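Side-chain contacts in acetyltransferase (Bacillus cereus, PDB 1Y9W), which probably transfers acyl groups, most likely acetyl from acetyl-coenzyme A, as a member of the GNAT acetyltransferase family: residues 40-45 / 85-90; 100-105 / 116-121; 125-128 / 132-135. All blocks are in the same frame, centred on the assembly; numbering follows the deposited sequence.

Interaction 1: residues 40-45 / 85-90; sequences VSLVVK and LHEIEG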
loop_
_atom_site.group_PDB
_atom_site.type_symbol
_atom_site.label_atom_id
_atom_site.label_comp_id
_atom_site.label_asym_id
_atom_site.label_seq_id
_atom_site.Cartn_x
_atom_site.Cartn_y
_atom_site.Cartn_z
ATOM N N VAL A 40 -12.482 -5.313 5.762
ATOM C CA VAL A 40 -12.936 -5.824 7.042
ATOM C C VAL A 40 -12.460 -4.880 8.134
ATOM O O VAL A 40 -11.367 -4.318 8.040
ATOM C CB VAL A 40 -12.372 -7.227 7.308
ATOM C CG1 VAL A 40 -10.868 -7.193 7.232
ATOM C CG2 VAL A 40 -12.815 -7.714 8.684
ATOM N N SER A 41 -13.283 -4.686 9.157
ATOM C CA SER A 41 -12.901 -3.816 10.258
ATOM C C SER A 41 -13.635 -4.199 11.524
ATOM O O SER A 41 -14.795 -4.612 11.492
ATOM C CB SER A 41 -13.185 -2.346 9.930
ATOM O OG SER A 41 -14.548 -2.022 10.109
ATOM N N LEU A 42 -12.935 -4.068 12.642
ATOM C CA LEU A 42 -13.496 -4.382 13.942
ATOM C C LEU A 42 -13.325 -3.172 14.836
ATOM O O LEU A 42 -12.320 -2.464 14.746
ATOM C CB LEU A 42 -12.769 -5.576 14.568
ATOM C CG LEU A 42 -12.945 -6.929 13.880
ATOM C CD1 LEU A 42 -12.250 -7.998 14.699
ATOM C CD2 LEU A 42 -14.423 -7.257 13.749
ATOM N N VAL A 43 -14.308 -2.925 15.690
ATOM C CA VAL A 43 -14.221 -1.808 16.613
ATOM C C VAL A 43 -14.629 -2.230 18.010
ATOM O O VAL A 43 -15.484 -3.099 18.188
ATOM C CB VAL A 43 -15.128 -0.609 16.191
ATOM C CG1 VAL A 43 -14.580 0.042 14.937
ATOM C CG2 VAL A 43 -16.560 -1.078 15.971
ATOM N N VAL A 44 -13.982 -1.632 18.998
ATOM C CA VAL A 44 -14.320 -1.874 20.387
ATOM C C VAL A 44 -15.033 -0.581 20.733
ATOM O O VAL A 44 -14.455 0.492 20.577
ATOM C CB VAL A 44 -13.076 -1.995 21.268
ATOM C CG1 VAL A 44 -13.475 -1.923 22.729
ATOM C CG2 VAL A 44 -12.360 -3.306 20.973
ATOM N N LYS A 45 -16.282 -0.662 21.176
ATOM C CA LYS A 45 -17.019 0.551 21.507
ATOM C C LYS A 45 -18.118 0.304 22.523
ATOM O O LYS A 45 -18.354 -0.838 22.927
ATOM C CB LYS A 45 -17.630 1.138 20.241
ATOM C CG LYS A 45 -18.668 0.249 19.594
ATOM C CD LYS A 45 -19.316 0.967 18.425
ATOM C CE LYS A 45 -20.309 0.081 17.710
ATOM N NZ LYS A 45 -20.929 0.756 16.532
ATOM N N LEU A 85 -6.201 -7.469 17.052
ATOM C CA LEU A 85 -5.311 -8.136 16.117
ATOM C C LEU A 85 -5.649 -9.617 16.079
ATOM O O LEU A 85 -5.843 -10.187 15.013
ATOM C CB LEU A 85 -3.860 -7.941 16.554
ATOM C CG LEU A 85 -2.781 -8.445 15.603
ATOM C CD1 LEU A 85 -2.916 -7.742 14.261
ATOM C CD2 LEU A 85 -1.417 -8.174 16.210
ATOM N N HIS A 86 -5.722 -10.236 17.249
ATOM C CA HIS A 86 -6.042 -11.653 17.321
ATOM C C HIS A 86 -7.381 -11.931 16.645
ATOM O O HIS A 86 -7.531 -12.891 15.885
ATOM C CB HIS A 86 -6.106 -12.104 18.778
ATOM C CG HIS A 86 -6.593 -13.510 18.948
ATOM N ND1 HIS A 86 -5.852 -14.609 18.560
ATOM C CD2 HIS A 86 -7.770 -13.996 19.414
ATOM C CE1 HIS A 86 -6.553 -15.708 18.779
ATOM N NE2 HIS A 86 -7.721 -15.364 19.295
ATOM N N GLU A 87 -8.350 -11.069 16.918
ATOM C CA GLU A 87 -9.683 -11.211 16.366
ATOM C C GLU A 87 -9.750 -11.065 14.854
ATOM O O GLU A 87 -10.469 -11.808 14.181
ATOM C CB GLU A 87 -10.618 -10.183 16.994
ATOM C CG GLU A 87 -12.080 -10.522 16.799
ATOM C CD GLU A 87 -12.720 -11.060 18.070
ATOM O OE1 GLU A 87 -12.097 -11.918 18.740
ATOM O OE2 GLU A 87 -13.852 -10.623 18.393
ATOM N N ILE A 88 -9.019 -10.109 14.296
ATOM C CA ILE A 88 -9.109 -9.959 12.862
ATOM C C ILE A 88 -8.317 -11.046 12.144
ATOM O O ILE A 88 -8.629 -11.382 11.006
ATOM C CB ILE A 88 -8.679 -8.552 12.398
ATOM C CG1 ILE A 88 -9.307 -8.267 11.023
ATOM C CG2 ILE A 88 -7.164 -8.446 12.380
ATOM C CD1 ILE A 88 -9.114 -6.852 10.499
ATOM N N GLU A 89 -7.312 -11.618 12.803
ATOM C CA GLU A 89 -6.544 -12.698 12.172
ATOM C C GLU A 89 -7.477 -13.901 12.013
ATOM O O GLU A 89 -7.490 -14.567 10.975
ATOM C CB GLU A 89 -5.343 -13.097 13.030
ATOM C CG GLU A 89 -4.479 -11.928 13.448
ATOM C CD GLU A 89 -3.186 -12.350 14.108
ATOM O OE1 GLU A 89 -3.210 -13.307 14.914
ATOM O OE2 GLU A 89 -2.145 -11.713 13.829
ATOM N N GLY A 90 -8.259 -14.165 13.055
ATOM C CA GLY A 90 -9.197 -15.271 13.018
ATOM C C GLY A 90 -10.162 -15.128 11.854
ATOM O O GLY A 90 -10.455 -16.096 11.151
#

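Interaction 2: residues 100-105 / 116-121; sequences ILLDSF and HGYREY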
loop_
_atom_site.group_PDB
_atom_site.type_symbol
_atom_site.label_atom_id
_atom_site.label_comp_id
_atom_site.label_asym_id
_atom_site.label_seq_id
_atom_site.Cartn_x
_atom_site.Cartn_y
_atom_site.Cartn_z
ATOM N N ILE A 100 -0.848 -12.711 6.248
ATOM C CA ILE A 100 -1.225 -11.381 6.724
ATOM C C ILE A 100 -0.027 -10.464 6.510
ATOM O O ILE A 100 1.095 -10.806 6.898
ATOM C CB ILE A 100 -1.565 -11.364 8.224
ATOM C CG1 ILE A 100 -2.663 -12.381 8.521
ATOM C CG2 ILE A 100 -2.034 -9.965 8.627
ATOM C CD1 ILE A 100 -3.061 -12.440 9.982
ATOM N N LEU A 101 -0.262 -9.315 5.882
ATOM C CA LEU A 101 0.806 -8.351 5.635
ATOM C C LEU A 101 0.434 -7.022 6.265
ATOM O O LEU A 101 -0.738 -6.655 6.312
ATOM C CB LEU A 101 1.013 -8.130 4.136
ATOM C CG LEU A 101 1.489 -9.304 3.287
ATOM C CD1 LEU A 101 1.395 -8.931 1.820
ATOM C CD2 LEU A 101 2.917 -9.661 3.664
ATOM N N LEU A 102 1.442 -6.307 6.748
ATOM C CA LEU A 102 1.249 -4.996 7.356
ATOM C C LEU A 102 2.616 -4.324 7.485
ATOM O O LEU A 102 3.654 -4.985 7.454
ATOM C CB LEU A 102 0.602 -5.138 8.739
ATOM C CG LEU A 102 1.413 -5.825 9.844
ATOM C CD1 LEU A 102 2.397 -4.844 10.456
ATOM C CD2 LEU A 102 0.483 -6.326 10.929
ATOM N N ASP A 103 2.624 -3.005 7.590
ATOM C CA ASP A 103 3.879 -2.299 7.774
ATOM C C ASP A 103 3.652 -1.358 8.934
ATOM O O ASP A 103 2.510 -1.030 9.261
ATOM C CB ASP A 103 4.301 -1.522 6.524
ATOM C CG ASP A 103 3.332 -0.422 6.152
ATOM O OD1 ASP A 103 2.499 -0.653 5.249
ATOM O OD2 ASP A 103 3.410 0.669 6.762
ATOM N N SER A 104 4.741 -0.944 9.568
ATOM C CA SER A 104 4.652 -0.060 10.713
ATOM C C SER A 104 5.905 0.807 10.773
ATOM O O SER A 104 7.022 0.299 10.701
ATOM C CB SER A 104 4.533 -0.904 11.988
ATOM O OG SER A 104 4.279 -0.108 13.128
ATOM N N PHE A 105 5.712 2.115 10.882
ATOM C CA PHE A 105 6.825 3.041 10.984
ATOM C C PHE A 105 7.397 2.921 12.390
ATOM O O PHE A 105 6.729 2.427 13.300
ATOM C CB PHE A 105 6.348 4.468 10.726
ATOM C CG PHE A 105 6.140 4.778 9.274
ATOM C CD1 PHE A 105 7.217 5.101 8.461
ATOM C CD2 PHE A 105 4.872 4.730 8.712
ATOM C CE1 PHE A 105 7.037 5.374 7.100
ATOM C CE2 PHE A 105 4.683 4.999 7.356
ATOM C CZ PHE A 105 5.771 5.323 6.549
ATOM N N HIS A 116 3.862 -10.053 18.465
ATOM C CA HIS A 116 2.709 -10.863 18.118
ATOM C C HIS A 116 2.924 -11.854 16.995
ATOM O O HIS A 116 1.988 -12.175 16.269
ATOM C CB HIS A 116 1.513 -9.973 17.792
ATOM C CG HIS A 116 0.839 -9.415 19.007
ATOM N ND1 HIS A 116 1.396 -8.415 19.774
ATOM C CD2 HIS A 116 -0.312 -9.769 19.628
ATOM C CE1 HIS A 116 0.619 -8.179 20.818
ATOM N NE2 HIS A 116 -0.423 -8.989 20.752
ATOM N N GLY A 117 4.151 -12.341 16.849
ATOM C CA GLY A 117 4.423 -13.336 15.827
ATOM C C GLY A 117 4.633 -12.876 14.396
ATOM O O GLY A 117 4.639 -13.700 13.475
ATOM N N TYR A 118 4.794 -11.571 14.193
ATOM C CA TYR A 118 5.028 -11.048 12.855
ATOM C C TYR A 118 6.526 -10.978 12.610
ATOM O O TYR A 118 7.296 -10.594 13.488
ATOM C CB TYR A 118 4.386 -9.671 12.708
ATOM C CG TYR A 118 2.890 -9.747 12.482
ATOM C CD1 TYR A 118 2.361 -9.868 11.194
ATOM C CD2 TYR A 118 2.005 -9.752 13.557
ATOM C CE1 TYR A 118 0.986 -9.992 10.986
ATOM C CE2 TYR A 118 0.626 -9.879 13.357
ATOM C CZ TYR A 118 0.127 -9.999 12.073
ATOM O OH TYR A 118 -1.228 -10.129 11.883
ATOM N N ARG A 119 6.934 -11.380 11.414
ATOM C CA ARG A 119 8.340 -11.373 11.048
ATOM C C ARG A 119 8.603 -10.188 10.128
ATOM O O ARG A 119 7.908 -10.004 9.131
ATOM C CB ARG A 119 8.705 -12.687 10.337
ATOM C CG ARG A 119 10.159 -12.779 9.899
ATOM C CD ARG A 119 10.427 -14.055 9.120
ATOM N NE ARG A 119 9.796 -14.050 7.805
ATOM C CZ ARG A 119 10.342 -13.514 6.717
ATOM N NH1 ARG A 119 11.536 -12.946 6.786
ATOM N NH2 ARG A 119 9.690 -13.534 5.562
ATOM N N GLU A 120 9.595 -9.377 10.470
ATOM C CA GLU A 120 9.937 -8.225 9.649
ATOM C C GLU A 120 10.672 -8.764 8.424
ATOM O O GLU A 120 11.739 -9.360 8.554
ATOM C CB GLU A 120 10.837 -7.275 10.441
ATOM C CG GLU A 120 11.292 -6.050 9.672
ATOM C CD GLU A 120 12.299 -5.225 10.451
ATOM O OE1 GLU A 120 11.908 -4.625 11.471
ATOM O OE2 GLU A 120 13.483 -5.194 10.052
ATOM N N TYR A 121 10.109 -8.570 7.238
ATOM C CA TYR A 121 10.754 -9.079 6.038
ATOM C C TYR A 121 11.492 -8.009 5.250
ATOM O O TYR A 121 12.228 -8.309 4.312
ATOM C CB TYR A 121 9.719 -9.785 5.148
ATOM C CG TYR A 121 8.685 -8.884 4.499
ATOM C CD1 TYR A 121 8.961 -8.222 3.308
ATOM C CD2 TYR A 121 7.421 -8.711 5.070
ATOM C CE1 TYR A 121 8.003 -7.412 2.694
ATOM C CE2 TYR A 121 6.459 -7.901 4.465
ATOM C CZ TYR A 121 6.760 -7.258 3.274
ATOM O OH TYR A 121 5.814 -6.477 2.646
HETATM O O HOH W 1 3.795 -5.513 4.414
#

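Interaction 3: residues 125-128 / 132-135; sequences EDHP and SQHF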
loop_
_atom_site.group_PDB
_atom_site.type_symbol
_atom_site.label_atom_id
_atom_site.label_comp_id
_atom_site.label_asym_id
_atom_site.label_seq_id
_atom_site.Cartn_x
_atom_site.Cartn_y
_atom_site.Cartn_z
ATOM N N GLU A 125 15.026 2.216 5.597
ATOM C CA GLU A 125 15.727 3.047 6.570
ATOM C C GLU A 125 15.570 4.538 6.264
ATOM O O GLU A 125 15.433 4.932 5.111
ATOM C CB GLU A 125 17.208 2.673 6.567
ATOM C CG GLU A 125 17.459 1.205 6.867
ATOM C CD GLU A 125 17.327 0.868 8.341
ATOM O OE1 GLU A 125 16.873 1.736 9.128
ATOM O OE2 GLU A 125 17.684 -0.276 8.711
ATOM N N ASP A 126 15.595 5.364 7.301
ATOM C CA ASP A 126 15.467 6.812 7.142
ATOM C C ASP A 126 14.328 7.271 6.227
ATOM O O ASP A 126 14.556 7.930 5.205
ATOM C CB ASP A 126 16.779 7.407 6.635
ATOM C CG ASP A 126 17.016 8.806 7.162
ATOM O OD1 ASP A 126 16.157 9.311 7.915
ATOM O OD2 ASP A 126 18.067 9.394 6.830
ATOM N N HIS A 127 13.105 6.916 6.601
ATOM C CA HIS A 127 11.924 7.314 5.853
ATOM C C HIS A 127 10.711 7.185 6.754
ATOM O O HIS A 127 10.438 6.104 7.264
ATOM C CB HIS A 127 11.697 6.442 4.626
ATOM C CG HIS A 127 10.365 6.674 3.978
ATOM N ND1 HIS A 127 9.426 5.676 3.820
ATOM C CD2 HIS A 127 9.792 7.803 3.500
ATOM C CE1 HIS A 127 8.332 6.182 3.276
ATOM N NE2 HIS A 127 8.528 7.470 3.072
ATOM N N PRO A 128 10.020 8.304 7.029
ATOM C CA PRO A 128 10.406 9.620 6.506
ATOM C C PRO A 128 11.743 9.968 7.168
ATOM O O PRO A 128 12.174 9.260 8.079
ATOM C CB PRO A 128 9.259 10.528 6.957
ATOM C CG PRO A 128 8.772 9.861 8.223
ATOM C CD PRO A 128 8.810 8.391 7.868
ATOM N N SER A 132 11.957 5.255 10.296
ATOM C CA SER A 132 12.065 4.105 9.405
ATOM C C SER A 132 10.723 3.383 9.281
ATOM O O SER A 132 9.814 3.586 10.081
ATOM C CB SER A 132 13.160 3.141 9.884
ATOM O OG SER A 132 12.957 2.734 11.219
ATOM N N GLN A 133 10.595 2.555 8.256
ATOM C CA GLN A 133 9.358 1.831 8.025
ATOM C C GLN A 133 9.657 0.338 7.995
ATOM O O GLN A 133 10.517 -0.121 7.241
ATOM C CB GLN A 133 8.732 2.299 6.703
ATOM C CG GLN A 133 7.438 1.603 6.340
ATOM C CD GLN A 133 6.788 2.170 5.088
ATOM O OE1 GLN A 133 7.447 2.772 4.238
ATOM N NE2 GLN A 133 5.487 1.955 4.960
ATOM N N HIS A 134 8.947 -0.418 8.823
ATOM C CA HIS A 134 9.156 -1.856 8.900
ATOM C C HIS A 134 8.001 -2.674 8.343
ATOM O O HIS A 134 6.849 -2.483 8.719
ATOM C CB HIS A 134 9.440 -2.231 10.343
ATOM C CG HIS A 134 10.535 -1.413 10.946
ATOM N ND1 HIS A 134 10.328 -0.139 11.431
ATOM C CD2 HIS A 134 11.865 -1.645 11.053
ATOM C CE1 HIS A 134 11.483 0.378 11.808
ATOM N NE2 HIS A 134 12.431 -0.514 11.589
ATOM N N PHE A 135 8.335 -3.584 7.435
ATOM C CA PHE A 135 7.359 -4.437 6.774
ATOM C C PHE A 135 7.305 -5.823 7.397
ATOM O O PHE A 135 8.308 -6.543 7.447
ATOM C CB PHE A 135 7.694 -4.499 5.287
ATOM C CG PHE A 135 7.559 -3.168 4.603
ATOM C CD1 PHE A 135 6.473 -2.902 3.769
ATOM C CD2 PHE A 135 8.479 -2.148 4.855
ATOM C CE1 PHE A 135 6.301 -1.628 3.196
ATOM C CE2 PHE A 135 8.319 -0.873 4.291
ATOM C CZ PHE A 135 7.230 -0.611 3.462
#

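Interaction 1: residues 40-45 / 85-90
V40 and L42, on the helix-facing side of strand 40-45, both meet I88 in apolar contacts. CD1 at the end of I88 reaches CG1 of V40 at 3.7 Å, the two side chains meeting at a slant. I88 extends this far because CG1 stands anti to the backbone N (chi1 -158°) and the chain stays straight beyond it. CD1 of L42 lies 4.3 Å from CB of I88, nearer the backbone of the helix.

The aliphatic part of E87 adds a second kind of contact. CD1 of L42 also lies against E87, 3.3 Å from its CG and 3.6 Å from its CB, the two side chains crossing at about a right angle. The methylenes of E87 thus border the apolar patch, and no hydrogen bond joins the segments.

The axes of segments 40-45 and 85-90 approach to 9.2 Å, their directions 148° apart and so roughly antiparallel, with L42 and I88 closest in CA position. Helix 80-94 lies over one face of the sheet: I88 also touches V55 and L64 on the next two strands, and L42 also packs on L84 and I91. Beyond strand 38-45, a strand of the second subunit continues the sheet in antiparallel pairing.

Interaction 2: residues 100-105 / 116-121
The backbones of 100-105 and 116-121 stay well apart where I100 faces Y118, their nearest CA atoms 8.8 Å from each other, and no direct hydrogen bond crosses between the segments. Side chains span the gap, chiefly Y118. With its CG anti to the carbonyl carbon (chi1 -78°), the Y118 ring reaches toward strand 100-105 and is met on two sides. CD2 of L102 sits over one face in a CH-pi contact, 3.9 Å from the centroid of the Y118 ring and 20° off its normal, displaced toward the rim on the CE1 side. I100 comes to the edge instead: its CG2 lies near the ring plane, 3.8 Å from CE1 of Y118, and its CD1 is 3.5 Å from OH of Y118.

In the mixed sheet of this GNAT fold, strand 133-139 is inserted between strands 99-105 and 119-124, which explains why these segments meet through side chains. The Y118 hydroxyl also makes a weak hydrogen bond to E89 on helix 80-94.

Y121 makes the other apolar contact, its CE2 lying 4.0 Å from CD2 of L101 as the side chains cross at about a right angle. Its OH is 2.9 Å from a water, which donates a weak bond of 3.1 Å to O of L102. The Y121 ring also meets the F135 ring of the second subunit, setting this end of the contact at the dimer interface.

Interaction 3: residues 125-128 / 132-135
S132, H127 and Q133 have the most surface buried here, and they meet through both backbone and side-chain atoms. S132 approaches the loop with its carbon atoms: its CA is 3.4 Å from O of H127, while its CB lies 4.2 Å from N of D126 and 4.0 Å from OE1 of E125. The bend at chi2 of E125 (-77°) turns the carboxylate back toward S132, although its CB points away from the strand. N of S132 is 3.5 Å from O of H127, but the angle is too poor for a hydrogen bond; that N is held by OG of S106.

H127 and Q133 lie side by side and point the same way, with the ring and amide planes 48° apart. OE1 of Q133 comes to the edge of the imidazole, near its plane, 3.5 Å from ND1 and 3.7 Å from CE1 of H127. No hydrogen bond joins this pair. The extended Q133 side chain, with CG anti to the backbone N (chi1 179°), also carries NE2 to a hydrogen bond with OD2 of D103, so the polar interaction that ties down its amide lies on strand 99-105.

The H127 ring meets H63 of the second subunit, and D126 O accepts a hydrogen bond from R98 of that subunit. Within the loop, OD1 of D126 bonds to N of G130, and a cis peptide bond links H127 to P128. Segment 125-128 and the start of strand 133-139 face each other at the end of a beta-hairpin whose antiparallel strands are 119-124 and 133-139, its loop at the subunit interface.

How the interactions relate
From the N terminus, interaction 1 comes first: it closes a long loop from strand 38-45 through strands 51-60 and 63-71 to helix 80-94. Interaction 2 opens on the next strand, 99-105, and closes after helix 110-115; interaction 3 then spans the short connection from strand 119-124 to strand 133-139. The three follow in series, with no nesting or crossing. E89 and L85 join interaction 1 to interaction 2 by reaching Y118. Strand 133-139 links interactions 2 and 3 through probable backbone bonds of Y121 with F135 and S104 with H134. All three reach one sheet and touch the second subunit, while interactions 1 and 3 stay about 12 Å apart at their nearest atoms.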